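Local coordinates for protein CytC3 (Streptomyces, PDB 3GJA) that probably chlorinates an unactivated carbon of an amino acid tethered to a carrier protein, acting as a nonheme iron halogenase, at residues E16-R19 with F20-G24; K30-E33 with P34-T38; Y68-H71 with L72-L76; V90-L93 with I94-L98. All coordinates share one frame; numbering follows the deposited sequence.

Overall arrangement
Contact 3 is buried, contact 1 lies at the surface, and contacts 2 and 4 are partly buried. Contacts 1 and 4 both hold the C-terminal turn of a helix and a positive-phi glycine after it, and they touch: Phe20 CE1 lies 3.7 Å from Leu93 CD2. Contacts 2 and 3 instead lead into the first turn of a helix, and Ile74 and Leu76 of contact 3 reach helix 34-49, which begins in contact 2. Contacts 1 and 3 sit on opposite sides of the chain's centre, their centres about 30 Å apart. Buried charges meet in contact 3, whereas the arginine planes of contacts 1 and 4 lie over backbone.

Contact 1 (E16-R19 with F20-G24); sequences EVAR and FERDG
The closing turns of helix 14-23 bring Glu16-Arg19 against Phe20-Asp23, just before the chain turns into strand 25-30. Four successive i to i+4 backbone bonds run between them, from Phe20 N to Glu16 O (3.0 Å) through to Asp23 N on Arg19 O (3.0 Å). Gly24, with a positive phi of 87°, then leaves the helix, a conformation that suits glycine, since a CB would crowd the carbonyl oxygen of Asp23.

Arg22 lies back over Arg19. Because Arg22 CG sits between its own N and carbonyl carbon (chi1 60°), the otherwise extended chain runs back along the helix, and its guanidinium lies flat over the backbone, with Arg19 CA 3.6 Å above the centre of the plane. Arg22 NH2 reaches Arg19 CB at 3.9 Å. Beside it, Asp23 OD2 comes 3.9 Å from Arg19 CG, a contact with the aliphatic stem, while Asp23 OD1 is bonded to Gly168 N. Glu21 CG rests 3.2 Å from Val17 O, one turn earlier in the helix. Phe20 leaves this polar side to pack on Trp235 and Ile26.

With Arg19 NE 4.8 Å from Arg22 NH2, two like charges are held near each other, a repulsion probably moderated by solvent and by the weak, long ion pair of Arg19 with Glu15.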
loop_
_atom_site.group_PDB
_atom_site.type_symbol
_atom_site.label_atom_id
_atom_site.label_comp_id
_atom_site.label_asym_id
_atom_site.label_seq_id
_atom_site.Cartn_x
_atom_site.Cartn_y
_atom_site.Cartn_z
ATOM N N GLU A 16 -8.351 -13.697 13.809
ATOM C CA GLU A 16 -7.342 -12.948 13.081
ATOM C C GLU A 16 -7.660 -11.461 13.094
ATOM O O GLU A 16 -6.765 -10.631 13.246
ATOM C CB GLU A 16 -7.249 -13.476 11.653
ATOM C CG GLU A 16 -6.947 -14.955 11.620
ATOM C CD GLU A 16 -6.933 -15.524 10.227
ATOM O OE1 GLU A 16 -7.911 -15.301 9.484
ATOM O OE2 GLU A 16 -5.948 -16.208 9.878
ATOM N N VAL A 17 -8.937 -11.128 12.941
ATOM C CA VAL A 17 -9.367 -9.734 12.959
ATOM C C VAL A 17 -9.062 -9.141 14.332
ATOM O O VAL A 17 -8.612 -8.004 14.440
ATOM C CB VAL A 17 -10.885 -9.608 12.678
ATOM C CG1 VAL A 17 -11.330 -8.155 12.814
ATOM C CG2 VAL A 17 -11.197 -10.122 11.277
ATOM N N ALA A 18 -9.302 -9.927 15.379
ATOM C CA ALA A 18 -9.054 -9.485 16.747
ATOM C C ALA A 18 -7.569 -9.217 16.946
ATOM O O ALA A 18 -7.183 -8.223 17.565
ATOM C CB ALA A 18 -9.528 -10.541 17.738
ATOM N N ARG A 19 -6.750 -10.122 16.420
ATOM C CA ARG A 19 -5.301 -10.013 16.508
ATOM C C ARG A 19 -4.854 -8.705 15.857
ATOM O O ARG A 19 -4.046 -7.964 16.416
ATOM C CB ARG A 19 -4.656 -11.197 15.791
ATOM C CG ARG A 19 -3.144 -11.268 15.885
ATOM C CD ARG A 19 -2.632 -12.320 14.924
ATOM N NE ARG A 19 -3.423 -13.543 15.030
ATOM C CZ ARG A 19 -3.377 -14.545 14.158
ATOM N NH1 ARG A 19 -2.573 -14.480 13.104
ATOM N NH2 ARG A 19 -4.144 -15.614 14.340
ATOM N N PHE A 20 -5.392 -8.428 14.674
ATOM C CA PHE A 20 -5.055 -7.210 13.952
ATOM C C PHE A 20 -5.472 -5.990 14.761
ATOM O O PHE A 20 -4.768 -4.981 14.796
ATOM C CB PHE A 20 -5.770 -7.175 12.603
ATOM C CG PHE A 20 -5.490 -5.933 11.811
ATOM C CD1 PHE A 20 -4.395 -5.872 10.953
ATOM C CD2 PHE A 20 -6.302 -4.811 11.947
ATOM C CE1 PHE A 20 -4.113 -4.706 10.239
ATOM C CE2 PHE A 20 -6.029 -3.645 11.241
ATOM C CZ PHE A 20 -4.932 -3.590 10.384
ATOM N N GLU A 21 -6.630 -6.081 15.402
ATOM C CA GLU A 21 -7.128 -4.971 16.195
ATOM C C GLU A 21 -6.215 -4.632 17.363
ATOM O O GLU A 21 -6.100 -3.471 17.743
ATOM C CB GLU A 21 -8.538 -5.265 16.710
ATOM C CG GLU A 21 -9.595 -5.221 15.620
ATOM C CD GLU A 21 -11.008 -5.402 16.153
ATOM O OE1 GLU A 21 -11.958 -5.334 15.341
ATOM O OE2 GLU A 21 -11.170 -5.617 17.379
ATOM N N ARG A 22 -5.558 -5.627 17.942
ATOM C CA ARG A 22 -4.684 -5.318 19.059
ATOM C C ARG A 22 -3.256 -4.978 18.646
ATOM O O ARG A 22 -2.572 -4.248 19.361
ATOM C CB ARG A 22 -4.675 -6.457 20.083
ATOM C CG ARG A 22 -4.196 -7.793 19.571
ATOM C CD ARG A 22 -3.978 -8.758 20.735
ATOM N NE ARG A 22 -3.777 -10.127 20.270
ATOM C CZ ARG A 22 -4.760 -10.985 20.012
ATOM N NH1 ARG A 22 -6.028 -10.625 20.182
ATOM N NH2 ARG A 22 -4.476 -12.204 19.568
ATOM N N ASP A 23 -2.816 -5.476 17.492
ATOM C CA ASP A 23 -1.455 -5.218 17.027
ATOM C C ASP A 23 -1.296 -4.103 16.001
ATOM O O ASP A 23 -0.241 -3.482 15.924
ATOM C CB ASP A 23 -0.839 -6.490 16.450
ATOM C CG ASP A 23 -0.652 -7.560 17.484
ATOM O OD1 ASP A 23 -0.699 -7.226 18.685
ATOM O OD2 ASP A 23 -0.442 -8.728 17.100
ATOM N N GLY A 24 -2.329 -3.853 15.212
ATOM C CA GLY A 24 -2.234 -2.818 14.200
ATOM C C GLY A 24 -1.649 -3.389 12.920
ATOM O O GLY A 24 -1.440 -2.673 11.945
#

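Contact 2 (K30-E33 with P34-T38); sequences KIFE and PEEMT
Phe32 and Met37 meet with their side chains at about a right angle, the sulfur drawing up beside one flank of the ring. Met37 SD lies 3.8 Å from Phe32 CD2 and 5.0 Å from the ring centroid, in a direction 71° off the ring normal, which makes an oblique Met-aromatic contact. Met37 gets there with CG anti to its backbone N (chi1 -176°) and bends at chi2 and chi3. At the other ortho carbon, CD1, Phe32 touches Glu36 CG at 3.8 Å, also obliquely, so the methylene of the glutamate does the packing. Its carboxylate, with its plane 61° from that of the ring, turns to Arg39 and Arg40, with which it forms salt bridges.

These side chains pack where the chain, having left strand 25-30, enters helix 34-49, with Glu33 at the N-cap position and Pro34 opening the first turn. The first turn is closed through backbone: Met37 N bonds to Glu33 O at 2.9 Å.

The carboxylate of Glu33 is held by Lys30 instead. Lys30 NZ reaches Glu33 OE2 at 2.7 Å on its syn lone pair, a hydrogen-bonded salt bridge, while Glu33 OE1 lies alongside Pro34 CD (3.7 Å). Glu35 bends back so that its OE1 touches Glu33 CB at 3.7 Å. This brings two acidic groups near each other, Glu35 OE2 being 4.5 Å from Glu33 OE1, and the lysine charge would be expected to offset part of their repulsion.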
loop_
_atom_site.group_PDB
_atom_site.type_symbol
_atom_site.label_atom_id
_atom_site.label_comp_id
_atom_site.label_asym_id
_atom_site.label_seq_id
_atom_site.Cartn_x
_atom_site.Cartn_y
_atom_site.Cartn_z
ATOM N N LYS A 30 -0.113 -15.170 2.818
ATOM C CA LYS A 30 0.279 -15.534 1.471
ATOM C C LYS A 30 -0.602 -14.951 0.386
ATOM O O LYS A 30 -1.816 -15.134 0.384
ATOM C CB LYS A 30 0.327 -17.055 1.330
ATOM C CG LYS A 30 0.840 -17.523 -0.027
ATOM C CD LYS A 30 1.277 -18.979 0.003
ATOM C CE LYS A 30 0.132 -19.911 0.345
ATOM N NZ LYS A 30 0.605 -21.326 0.449
ATOM N N ILE A 31 0.028 -14.242 -0.539
ATOM C CA ILE A 31 -0.681 -13.646 -1.658
ATOM C C ILE A 31 -0.422 -14.536 -2.869
ATOM O O ILE A 31 -1.330 -14.846 -3.631
ATOM C CB ILE A 31 -0.162 -12.223 -1.949
ATOM C CG1 ILE A 31 -0.269 -11.361 -0.681
ATOM C CG2 ILE A 31 -0.925 -11.621 -3.123
ATOM C CD1 ILE A 31 -1.659 -11.274 -0.081
ATOM N N PHE A 32 0.832 -14.953 -3.021
ATOM C CA PHE A 32 1.260 -15.816 -4.119
ATOM C C PHE A 32 2.314 -16.790 -3.608
ATOM O O PHE A 32 2.957 -16.532 -2.590
ATOM C CB PHE A 32 1.916 -14.997 -5.231
ATOM C CG PHE A 32 0.964 -14.191 -6.050
ATOM C CD1 PHE A 32 -0.020 -14.815 -6.812
ATOM C CD2 PHE A 32 1.077 -12.807 -6.101
ATOM C CE1 PHE A 32 -0.875 -14.070 -7.616
ATOM C CE2 PHE A 32 0.226 -12.053 -6.903
ATOM C CZ PHE A 32 -0.752 -12.688 -7.663
ATOM N N GLU A 33 2.493 -17.900 -4.316
ATOM C CA GLU A 33 3.532 -18.862 -3.961
ATOM C C GLU A 33 4.840 -18.184 -4.372
ATOM O O GLU A 33 4.872 -17.407 -5.332
ATOM C CB GLU A 33 3.365 -20.162 -4.748
ATOM C CG GLU A 33 2.162 -21.008 -4.337
ATOM C CD GLU A 33 2.249 -21.476 -2.896
ATOM O OE1 GLU A 33 3.341 -21.918 -2.482
ATOM O OE2 GLU A 33 1.228 -21.410 -2.179
ATOM N N PRO A 34 5.936 -18.473 -3.661
ATOM C CA PRO A 34 7.243 -17.878 -3.959
ATOM C C PRO A 34 7.675 -17.836 -5.430
ATOM O O PRO A 34 8.075 -16.779 -5.923
ATOM C CB PRO A 34 8.196 -18.706 -3.103
ATOM C CG PRO A 34 7.364 -19.023 -1.901
ATOM C CD PRO A 34 6.029 -19.399 -2.516
ATOM N N GLU A 35 7.599 -18.967 -6.131
ATOM C CA GLU A 35 8.024 -19.013 -7.530
ATOM C C GLU A 35 7.119 -18.185 -8.425
ATOM O O GLU A 35 7.566 -17.626 -9.426
ATOM C CB GLU A 35 8.045 -20.452 -8.047
ATOM C CG GLU A 35 8.246 -21.496 -6.977
ATOM C CD GLU A 35 7.021 -21.654 -6.101
ATOM O OE1 GLU A 35 5.951 -22.031 -6.630
ATOM O OE2 GLU A 35 7.125 -21.398 -4.883
ATOM N N GLU A 36 5.843 -18.125 -8.065
ATOM C CA GLU A 36 4.863 -17.364 -8.826
ATOM C C GLU A 36 5.124 -15.868 -8.664
ATOM O O GLU A 36 5.123 -15.128 -9.642
ATOM C CB GLU A 36 3.445 -17.724 -8.353
ATOM C CG GLU A 36 2.315 -16.898 -8.970
ATOM C CD GLU A 36 2.360 -16.861 -10.492
ATOM O OE1 GLU A 36 2.931 -17.792 -11.098
ATOM O OE2 GLU A 36 1.812 -15.909 -11.083
ATOM N N MET A 37 5.361 -15.422 -7.433
ATOM C CA MET A 37 5.630 -14.004 -7.199
ATOM C C MET A 37 6.892 -13.608 -7.946
ATOM O O MET A 37 6.952 -12.540 -8.560
ATOM C CB MET A 37 5.833 -13.711 -5.710
ATOM C CG MET A 37 6.015 -12.221 -5.395
ATOM S SD MET A 37 4.469 -11.279 -5.533
ATOM C CE MET A 37 4.602 -10.578 -7.171
ATOM N N THR A 38 7.899 -14.478 -7.891
ATOM C CA THR A 38 9.170 -14.215 -8.553
ATOM C C THR A 38 8.963 -14.082 -10.052
ATOM O O THR A 38 9.506 -13.174 -10.686
ATOM C CB THR A 38 10.212 -15.334 -8.250
ATOM O OG1 THR A 38 10.655 -15.212 -6.891
ATOM C CG2 THR A 38 11.424 -15.228 -9.172
#

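Contact 3 (Y68-H71 with L72-L76); sequences YDRH and LDIDL
Over one face of the His71 imidazole sits Leu72, its CG 4.0 Å from the ring centroid, a CH-pi contact offset toward the rim. Asp69 OD1 lies in plane at the ring edge; it is bonded to Ser103 N, and Asp69 OD2 to Tyr56 OH. The His71 and Leu72 side chains run side by side in the same direction, and His71 ND1 is bonded to Ser103 OG, which helps to set the turn of the ring. The second flat group, the Arg70 guanidinium, meets the Asp73 carboxylate at its edge, near its plane, the two planes only 26° apart. Arg70 NH1 forms a salt bridge with Asp73 OD2 at 2.8 Å and a weaker bond with OD1 at 3.3 Å. Ile74 CD1 approaches the same NH1 obliquely.

This is a tight 3-10 turn leading to helix 75-82, with Ile74 at the N-cap position. Arg70 O is gripped twice: Ile74 N lies nearly along the C=O direction at 2.9 Å, whereas Asp73 N, at 3.1 Å, stands 66° out of the carbonyl plane. Asp73 CG lies between its own N and carbonyl carbon (chi1 72°), which turns the carboxylate back toward Arg70. A water donates to both Asp69 O (2.9 Å) and Asp73 OD1, bridging the two oxygens.

A leucine in place of Arg70 would probably leave the buried Asp73 carboxylate without its countercharge and Asn67 OD1 without the N-H of NE. The turn is fastened to strand 98-108 by backbone bonds between Asp69 and Ser103, and Ile74 covers part of helix 34-49.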
loop_
_atom_site.group_PDB
_atom_site.type_symbol
_atom_site.label_atom_id
_atom_site.label_comp_id
_atom_site.label_asym_id
_atom_site.label_seq_id
_atom_site.Cartn_x
_atom_site.Cartn_y
_atom_site.Cartn_z
ATOM N N TYR A 68 5.195 5.495 -7.983
ATOM C CA TYR A 68 3.856 5.528 -7.407
ATOM C C TYR A 68 2.802 5.168 -8.445
ATOM O O TYR A 68 2.927 5.505 -9.625
ATOM C CB TYR A 68 3.521 6.935 -6.901
ATOM C CG TYR A 68 4.085 7.320 -5.556
ATOM C CD1 TYR A 68 5.290 6.782 -5.087
ATOM C CD2 TYR A 68 3.435 8.266 -4.766
ATOM C CE1 TYR A 68 5.829 7.182 -3.861
ATOM C CE2 TYR A 68 3.962 8.673 -3.542
ATOM C CZ TYR A 68 5.157 8.126 -3.097
ATOM O OH TYR A 68 5.664 8.525 -1.885
ATOM N N ASP A 69 1.769 4.480 -7.973
ATOM C CA ASP A 69 0.610 4.100 -8.764
ATOM C C ASP A 69 0.797 3.470 -10.146
ATOM O O ASP A 69 0.121 3.850 -11.108
ATOM C CB ASP A 69 -0.311 5.319 -8.870
ATOM C CG ASP A 69 -0.670 5.889 -7.510
ATOM O OD1 ASP A 69 -0.919 5.086 -6.589
ATOM O OD2 ASP A 69 -0.714 7.128 -7.357
ATOM N N ARG A 70 1.684 2.489 -10.243
ATOM C CA ARG A 70 1.902 1.818 -11.514
ATOM C C ARG A 70 0.847 0.752 -11.758
ATOM O O ARG A 70 0.822 0.124 -12.817
ATOM C CB ARG A 70 3.290 1.210 -11.551
ATOM C CG ARG A 70 4.360 2.269 -11.546
ATOM C CD ARG A 70 4.258 3.133 -12.793
ATOM N NE ARG A 70 5.580 3.235 -13.377
ATOM C CZ ARG A 70 5.925 2.734 -14.554
ATOM N NH1 ARG A 70 5.040 2.101 -15.308
ATOM N NH2 ARG A 70 7.184 2.824 -14.942
ATOM N N HIS A 71 -0.026 0.549 -10.775
ATOM C CA HIS A 71 -1.101 -0.414 -10.938
ATOM C C HIS A 71 -2.107 0.188 -11.925
ATOM O O HIS A 71 -3.078 -0.461 -12.314
ATOM C CB HIS A 71 -1.790 -0.700 -9.602
ATOM C CG HIS A 71 -2.353 0.517 -8.940
ATOM N ND1 HIS A 71 -1.561 1.472 -8.339
ATOM C CD2 HIS A 71 -3.630 0.956 -8.819
ATOM C CE1 HIS A 71 -2.325 2.448 -7.878
ATOM N NE2 HIS A 71 -3.584 2.160 -8.157
ATOM N N LEU A 72 -1.870 1.437 -12.327
ATOM C CA LEU A 72 -2.750 2.100 -13.275
ATOM C C LEU A 72 -2.256 1.976 -14.713
ATOM O O LEU A 72 -2.907 2.459 -15.632
ATOM C CB LEU A 72 -2.941 3.576 -12.907
ATOM C CG LEU A 72 -3.734 3.788 -11.612
ATOM C CD1 LEU A 72 -3.933 5.268 -11.363
ATOM C CD2 LEU A 72 -5.070 3.077 -11.704
ATOM N N ASP A 73 -1.104 1.346 -14.918
ATOM C CA ASP A 73 -0.628 1.161 -16.286
ATOM C C ASP A 73 0.020 -0.206 -16.542
ATOM O O ASP A 73 0.140 -0.637 -17.694
ATOM C CB ASP A 73 0.310 2.307 -16.718
ATOM C CG ASP A 73 1.670 2.259 -16.055
ATOM O OD1 ASP A 73 1.751 2.449 -14.820
ATOM O OD2 ASP A 73 2.666 2.049 -16.788
ATOM N N ILE A 74 0.414 -0.901 -15.477
ATOM C CA ILE A 74 1.025 -2.217 -15.636
ATOM C C ILE A 74 0.024 -3.281 -15.219
ATOM O O ILE A 74 -0.385 -3.338 -14.058
ATOM C CB ILE A 74 2.312 -2.349 -14.795
ATOM C CG1 ILE A 74 3.323 -1.289 -15.249
ATOM C CG2 ILE A 74 2.892 -3.759 -14.940
ATOM C CD1 ILE A 74 4.568 -1.231 -14.412
ATOM N N ASP A 75 -0.364 -4.120 -16.177
ATOM C CA ASP A 75 -1.347 -5.173 -15.942
ATOM C C ASP A 75 -1.129 -6.039 -14.717
ATOM O O ASP A 75 -2.049 -6.230 -13.932
ATOM C CB ASP A 75 -1.469 -6.079 -17.174
ATOM C CG ASP A 75 -2.152 -5.385 -18.341
ATOM O OD1 ASP A 75 -3.021 -4.531 -18.088
ATOM O OD2 ASP A 75 -1.831 -5.699 -19.507
ATOM N N LEU A 76 0.075 -6.579 -14.557
ATOM C CA LEU A 76 0.377 -7.438 -13.411
ATOM C C LEU A 76 0.213 -6.701 -12.071
ATOM O O LEU A 76 -0.063 -7.311 -11.036
ATOM C CB LEU A 76 1.799 -7.987 -13.552
ATOM C CG LEU A 76 2.014 -9.484 -13.823
ATOM C CD1 LEU A 76 0.789 -10.130 -14.439
ATOM C CD2 LEU A 76 3.224 -9.640 -14.727
HETATM O O HOH W 1 0.866 4.828 -13.747
#

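Contact 4 (V90-L93 with I94-L98); sequences VGSL and IGRNL
Backbone hydrogen bonds join Val90 and Gly91 to the residues a turn later. Val90 O accepts from Ile94 N at 3.0 Å and also from Leu93 N. Gly91 O takes Gly95 N at 2.9 Å, the donor standing 36° out of the carbonyl plane. The chain then doubles back closely enough for Gly91 CA to make a CA-H...O contact with Gly95 O (3.3 Å). Gly91 thus packs closely against Gly95 O and the stem of Arg96.

Apolar contacts gather round Val90. Its CG1, anti to the backbone N (chi1 174°), meets Leu98 CD1 at 3.5 Å, with CD2 of the same leucine nearly as near, and touches Ile94 CG1 at 3.9 Å. Ile94 continues the patch to Ile147 and Pro262, and Leu98 to Tyr260. An alanine at Ile94 is likely to open a gap beside Val90 and leave Ile147 and Pro262 less well covered.

Arg96, bent at chi2, lays one face of its guanidinium over the helix backbone, with Ser92 CA 3.5 Å above the plane toward the rim. Arg96 NH2 has a weak hydrogen bond to Thr11 OG1, and Ser92 OG is bonded to Asp88 O and Phe12 N.

This is a glycine-terminated helix end: Gly95, at a positive phi of 110°, turns the chain out of helix 84-94 and into strand 98-108 of the antiparallel sheet, consistent with the cupin-type barrel of the phytanoyl-CoA dioxygenase family.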
loop_
_atom_site.group_PDB
_atom_site.type_symbol
_atom_site.label_atom_id
_atom_site.label_comp_id
_atom_site.label_asym_id
_atom_site.label_seq_id
_atom_site.Cartn_x
_atom_site.Cartn_y
_atom_site.Cartn_z
ATOM N N VAL A 90 -8.358 -7.339 3.463
ATOM C CA VAL A 90 -8.487 -5.939 3.841
ATOM C C VAL A 90 -9.959 -5.663 4.153
ATOM O O VAL A 90 -10.284 -4.987 5.132
ATOM C CB VAL A 90 -8.034 -5.000 2.707
ATOM C CG1 VAL A 90 -8.318 -3.550 3.088
ATOM C CG2 VAL A 90 -6.550 -5.189 2.439
ATOM N N GLY A 91 -10.836 -6.210 3.312
ATOM C CA GLY A 91 -12.270 -6.032 3.480
ATOM C C GLY A 91 -12.784 -6.506 4.825
ATOM O O GLY A 91 -13.733 -5.940 5.357
ATOM N N SER A 92 -12.173 -7.552 5.370
ATOM C CA SER A 92 -12.575 -8.067 6.672
ATOM C C SER A 92 -12.221 -7.052 7.760
ATOM O O SER A 92 -12.744 -7.115 8.872
ATOM C CB SER A 92 -11.842 -9.370 6.980
ATOM O OG SER A 92 -11.921 -10.274 5.900
ATOM N N LEU A 93 -11.334 -6.118 7.433
ATOM C CA LEU A 93 -10.883 -5.124 8.398
ATOM C C LEU A 93 -11.581 -3.780 8.328
ATOM O O LEU A 93 -11.981 -3.230 9.352
ATOM C CB LEU A 93 -9.374 -4.908 8.245
ATOM C CG LEU A 93 -8.378 -5.839 8.949
ATOM C CD1 LEU A 93 -8.890 -7.252 9.023
ATOM C CD2 LEU A 93 -7.052 -5.776 8.202
ATOM N N ILE A 94 -11.727 -3.241 7.126
ATOM C CA ILE A 94 -12.355 -1.937 6.984
ATOM C C ILE A 94 -13.567 -1.877 6.052
ATOM O O ILE A 94 -14.008 -0.788 5.679
ATOM C CB ILE A 94 -11.317 -0.887 6.537
ATOM C CG1 ILE A 94 -10.672 -1.310 5.215
ATOM C CG2 ILE A 94 -10.240 -0.740 7.612
ATOM C CD1 ILE A 94 -9.762 -0.252 4.621
ATOM N N GLY A 95 -14.098 -3.038 5.671
ATOM C CA GLY A 95 -15.276 -3.054 4.819
ATOM C C GLY A 95 -15.084 -3.521 3.390
ATOM O O GLY A 95 -14.013 -3.349 2.811
ATOM N N ARG A 96 -16.137 -4.099 2.813
ATOM C CA ARG A 96 -16.079 -4.605 1.444
ATOM C C ARG A 96 -16.173 -3.558 0.343
ATOM O O ARG A 96 -15.922 -3.863 -0.817
ATOM C CB ARG A 96 -17.141 -5.677 1.222
ATOM C CG ARG A 96 -16.689 -7.064 1.636
ATOM C CD ARG A 96 -16.451 -7.150 3.128
ATOM N NE ARG A 96 -16.037 -8.492 3.530
ATOM C CZ ARG A 96 -15.954 -8.903 4.792
ATOM N NH1 ARG A 96 -16.259 -8.074 5.787
ATOM N NH2 ARG A 96 -15.564 -10.142 5.062
ATOM N N ASN A 97 -16.546 -2.332 0.686
ATOM C CA ASN A 97 -16.591 -1.282 -0.324
ATOM C C ASN A 97 -15.200 -0.654 -0.262
ATOM O O ASN A 97 -15.009 0.400 0.338
ATOM C CB ASN A 97 -17.688 -0.259 -0.004
ATOM C CG ASN A 97 -19.087 -0.861 -0.088
ATOM O OD1 ASN A 97 -19.393 -1.628 -1.004
ATOM N ND2 ASN A 97 -19.944 -0.506 0.863
ATOM N N LEU A 98 -14.238 -1.333 -0.894
ATOM C CA LEU A 98 -12.830 -0.935 -0.891
ATOM C C LEU A 98 -12.260 -0.139 -2.047
ATOM O O LEU A 98 -12.480 -0.456 -3.214
ATOM C CB LEU A 98 -11.946 -2.168 -0.744
ATOM C CG LEU A 98 -11.575 -2.703 0.629
ATOM C CD1 LEU A 98 -10.605 -3.868 0.436
ATOM C CD2 LEU A 98 -10.938 -1.600 1.466
#